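Local coordinates for aromatic-amino-acid aminotransferase (Burkholderia pseudomallei, PDB 4F4E), which probably transfers amino groups between aromatic amino acids such as tyrosine and 2-oxoglutarate, and works as a homodimer with covalently held pyridoxal 5'-phosphate, at residues Arg340-Arg345 and Val400-Thr405. Sequence-based numbering, arbitrary orientation.
Sequences RIRAMR and VAALNT
Two carbonyl oxygens meet the Arg340 guanidinium: Leu403 O lies 3.4 Å above one face, nearer its margin than its middle, while Ala401 O approaches in the plane of the group from the edge, 2.8 Å from Arg340 NH2. A bend at chi3 (67°) in the otherwise extended Arg340 chain brings the group across to the loop. One water ties this end together, accepting from Arg340 NH2 at 2.7 Å and donating to both Val400 O and Leu403 O; Thr60 O takes Arg340 NH1. The Arg345 guanidinium has Val400 CG2 over one face, off its centre; Arg345 NH1 hydrogen-bonds Ser372 OG and Ile364 O, and NH2 hydrogen-bonds Gly369 O and Phe371 O. In this class I aminotransferase the contact joins the long helix 324-354 to the turn that follows strand 397-399, where a short 3-10 segment, 400-402, leads toward helix 408-419. Val400 CG1 points at the helix, reaching Ile341 CG2 at 3.9 Å and Arg345 CG at 3.7 Å. Ile341 CD1 meets Ala401 CB more loosely. Met344, bent at chi2 and chi3, lays CG 3.9 Å from Leu403 CB and runs its sulfur along the backbone beyond, SD lying 3.4 Å from Asn404 CA; Leu408 of helix 408-419 also touches this methionine.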
ATOM      1  N   ARG A 340      25.453  12.093 -14.487  1.00 12.99           N
ATOM      2  CA  ARG A 340      25.611  11.115 -15.582  0.50 13.12           C
ATOM      3  C   ARG A 340      24.543  11.344 -16.634  1.00 12.99           C
ATOM      4  O   ARG A 340      24.832  11.322 -17.814  1.00 13.46           O
ATOM      5  CB  ARG A 340      25.578   9.658 -15.135  0.50 12.79           C
ATOM      6  CG  ARG A 340      26.108   8.756 -16.241  0.50 12.92           C
ATOM      7  CD  ARG A 340      25.606   7.345 -16.116  0.50 12.74           C
ATOM      8  NE  ARG A 340      24.177   7.254 -16.350  0.50 12.36           N
ATOM      9  CZ  ARG A 340      23.478   6.159 -16.119  0.50 12.22           C
ATOM     10  NH1 ARG A 340      24.096   5.068 -15.632  0.50 11.88           N
ATOM     11  NH2 ARG A 340      22.183   6.154 -16.373  0.50 11.88           N
ATOM     12  N   ILE A 341      23.314  11.611 -16.212  1.00 12.30           N
ATOM     13  CA  ILE A 341      22.256  11.934 -17.159  1.00 11.93           C
ATOM     14  C   ILE A 341      22.619  13.131 -18.019  1.00 12.24           C
ATOM     15  O   ILE A 341      22.407  13.120 -19.220  1.00 11.76           O
ATOM     16  CB  ILE A 341      20.882  12.143 -16.465  1.00 11.38           C
ATOM     17  CG1 ILE A 341      20.384  10.845 -15.814  1.00 11.44           C
ATOM     18  CG2 ILE A 341      19.858  12.708 -17.467  1.00 11.20           C
ATOM     19  CD1 ILE A 341      19.207  11.109 -14.830  1.00 11.19           C
ATOM     20  N   ARG A 342      23.138  14.176 -17.394  1.00 12.85           N
ATOM     21  CA  ARG A 342      23.564  15.381 -18.106  1.00 13.94           C
ATOM     22  C   ARG A 342      24.674  15.055 -19.114  1.00 13.94           C
ATOM     23  O   ARG A 342      24.706  15.616 -20.210  1.00 14.37           O
ATOM     24  CB  ARG A 342      24.084  16.411 -17.113  1.00 14.84           C
ATOM     25  CG  ARG A 342      23.041  17.055 -16.221  1.00 16.51           C
ATOM     26  CD  ARG A 342      23.673  18.107 -15.325  1.00 19.04           C
ATOM     27  NE  ARG A 342      22.696  18.838 -14.513  1.00 21.46           N
ATOM     28  CZ  ARG A 342      23.016  19.820 -13.671  1.00 24.12           C
ATOM     29  NH1 ARG A 342      24.291  20.192 -13.497  1.00 27.28           N
ATOM     30  NH2 ARG A 342      22.068  20.465 -13.023  1.00 24.69           N
ATOM     31  N   ALA A 343      25.585  14.177 -18.720  1.00 13.49           N
ATOM     32  CA  ALA A 343      26.710  13.802 -19.602  1.00 13.87           C
ATOM     33  C   ALA A 343      26.152  13.072 -20.850  1.00 13.58           C
ATOM     34  O   ALA A 343      26.652  13.249 -21.990  1.00 14.14           O
ATOM     35  CB  ALA A 343      27.672  12.878 -18.870  1.00 13.67           C
ATOM     36  N   MET A 344      25.120  12.269 -20.631  1.00 12.80           N
ATOM     37  CA  MET A 344      24.516  11.492 -21.731  1.00 12.87           C
ATOM     38  C   MET A 344      23.740  12.422 -22.637  1.00 12.61           C
ATOM     39  O   MET A 344      23.815  12.295 -23.873  1.00 12.55           O
ATOM     40  CB  MET A 344      23.632  10.348 -21.207  1.00 12.56           C
ATOM     41  CG  MET A 344      24.365   9.230 -20.493  1.00 13.42           C
ATOM     42  SD  MET A 344      25.598   8.412 -21.524  1.00 15.45           S
ATOM     43  CE  MET A 344      27.081   9.312 -21.099  1.00 16.44           C
ATOM     44  N   ARG A 345      22.985  13.353 -22.041  1.00 12.78           N
ATOM     45  CA  ARG A 345      22.286  14.362 -22.824  1.00 13.13           C
ATOM     46  C   ARG A 345      23.297  15.095 -23.709  1.00 13.54           C
ATOM     47  O   ARG A 345      23.120  15.221 -24.944  1.00 13.50           O
ATOM     48  CB  ARG A 345      21.588  15.401 -21.924  1.00 13.22           C
ATOM     49  CG  ARG A 345      20.370  14.839 -21.230  1.00 12.85           C
ATOM     50  CD  ARG A 345      19.674  15.891 -20.352  1.00 12.74           C
ATOM     51  NE  ARG A 345      18.471  15.354 -19.705  1.00 12.40           N
ATOM     52  CZ  ARG A 345      17.315  15.149 -20.324  1.00 12.18           C
ATOM     53  NH1 ARG A 345      17.183  15.431 -21.614  1.00 11.94           N
ATOM     54  NH2 ARG A 345      16.272  14.649 -19.643  1.00 12.24           N
ATOM     55  N   VAL A 400      16.652   8.890 -21.162  1.00 11.06           N
ATOM     56  CA  VAL A 400      18.024   9.282 -21.220  0.70 11.60           C
ATOM     57  C   VAL A 400      18.819   8.665 -20.076  1.00 12.02           C
ATOM     58  O   VAL A 400      20.002   8.447 -20.201  1.00 12.32           O
ATOM     59  CB  VAL A 400      18.120  10.824 -21.266  0.70 11.82           C
ATOM     60  CG1 VAL A 400      19.544  11.279 -21.122  0.70 12.50           C
ATOM     61  CG2 VAL A 400      17.568  11.309 -22.595  0.70 12.56           C
ATOM     62  N   ALA A 401      18.124   8.329 -18.980  1.00 12.51           N
ATOM     63  CA  ALA A 401      18.688   7.565 -17.853  1.00 13.22           C
ATOM     64  C   ALA A 401      19.026   6.111 -18.170  1.00 14.30           C
ATOM     65  O   ALA A 401      19.631   5.416 -17.318  1.00 16.93           O
ATOM     66  CB  ALA A 401      17.753   7.652 -16.622  1.00 12.64           C
ATOM     67  N   ALA A 402      18.612   5.622 -19.344  1.00 13.19           N
ATOM     68  CA  ALA A 402      18.996   4.304 -19.849  1.00 12.92           C
ATOM     69  C   ALA A 402      20.163   4.327 -20.870  1.00 12.34           C
ATOM     70  O   ALA A 402      20.630   3.297 -21.345  1.00 13.01           O
ATOM     71  CB  ALA A 402      17.765   3.594 -20.431  1.00 12.48           C
ATOM     72  N   LEU A 403      20.705   5.501 -21.079  1.00 11.91           N
ATOM     73  CA  LEU A 403      21.900   5.684 -21.918  1.00 12.55           C
ATOM     74  C   LEU A 403      23.112   5.634 -20.986  1.00 12.64           C
ATOM     75  O   LEU A 403      23.051   6.104 -19.855  1.00 12.15           O
ATOM     76  CB  LEU A 403      21.865   7.051 -22.608  1.00 12.28           C
ATOM     77  CG  LEU A 403      20.759   7.289 -23.635  1.00 11.50           C
ATOM     78  CD1 LEU A 403      20.798   8.746 -24.122  1.00 11.16           C
ATOM     79  CD2 LEU A 403      20.933   6.325 -24.783  1.00 11.57           C
ATOM     80  N   ASN A 404      24.197   5.097 -21.494  1.00 13.64           N
ATOM     81  CA  ASN A 404      25.440   5.072 -20.775  1.00 14.46           C
ATOM     82  C   ASN A 404      26.560   5.039 -21.788  1.00 15.57           C
ATOM     83  O   ASN A 404      26.325   4.905 -22.982  1.00 15.28           O
ATOM     84  CB  ASN A 404      25.471   3.832 -19.874  1.00 14.59           C
ATOM     85  CG  ASN A 404      25.060   2.581 -20.608  1.00 14.96           C
ATOM     86  OD1 ASN A 404      25.807   2.053 -21.481  1.00 16.60           O
ATOM     87  ND2 ASN A 404      23.895   2.069 -20.258  1.00 14.53           N
ATOM     88  N   THR A 405      27.811   5.143 -21.328  1.00 17.33           N
ATOM     89  CA  THR A 405      28.938   5.155 -22.280  1.00 17.45           C
ATOM     90  C   THR A 405      29.015   3.882 -23.168  1.00 17.20           C
ATOM     91  O   THR A 405      29.589   3.908 -24.246  1.00 18.02           O
ATOM     92  CB  THR A 405      30.315   5.310 -21.566  1.00 18.67           C
ATOM     93  OG1 THR A 405      30.545   4.152 -20.780  1.00 18.93           O
ATOM     94  CG2 THR A 405      30.343   6.564 -20.712  1.00 19.42           C
TER
HETATM   95  O   HOH W   1      22.042   8.201 -18.157  1.00 18.69           O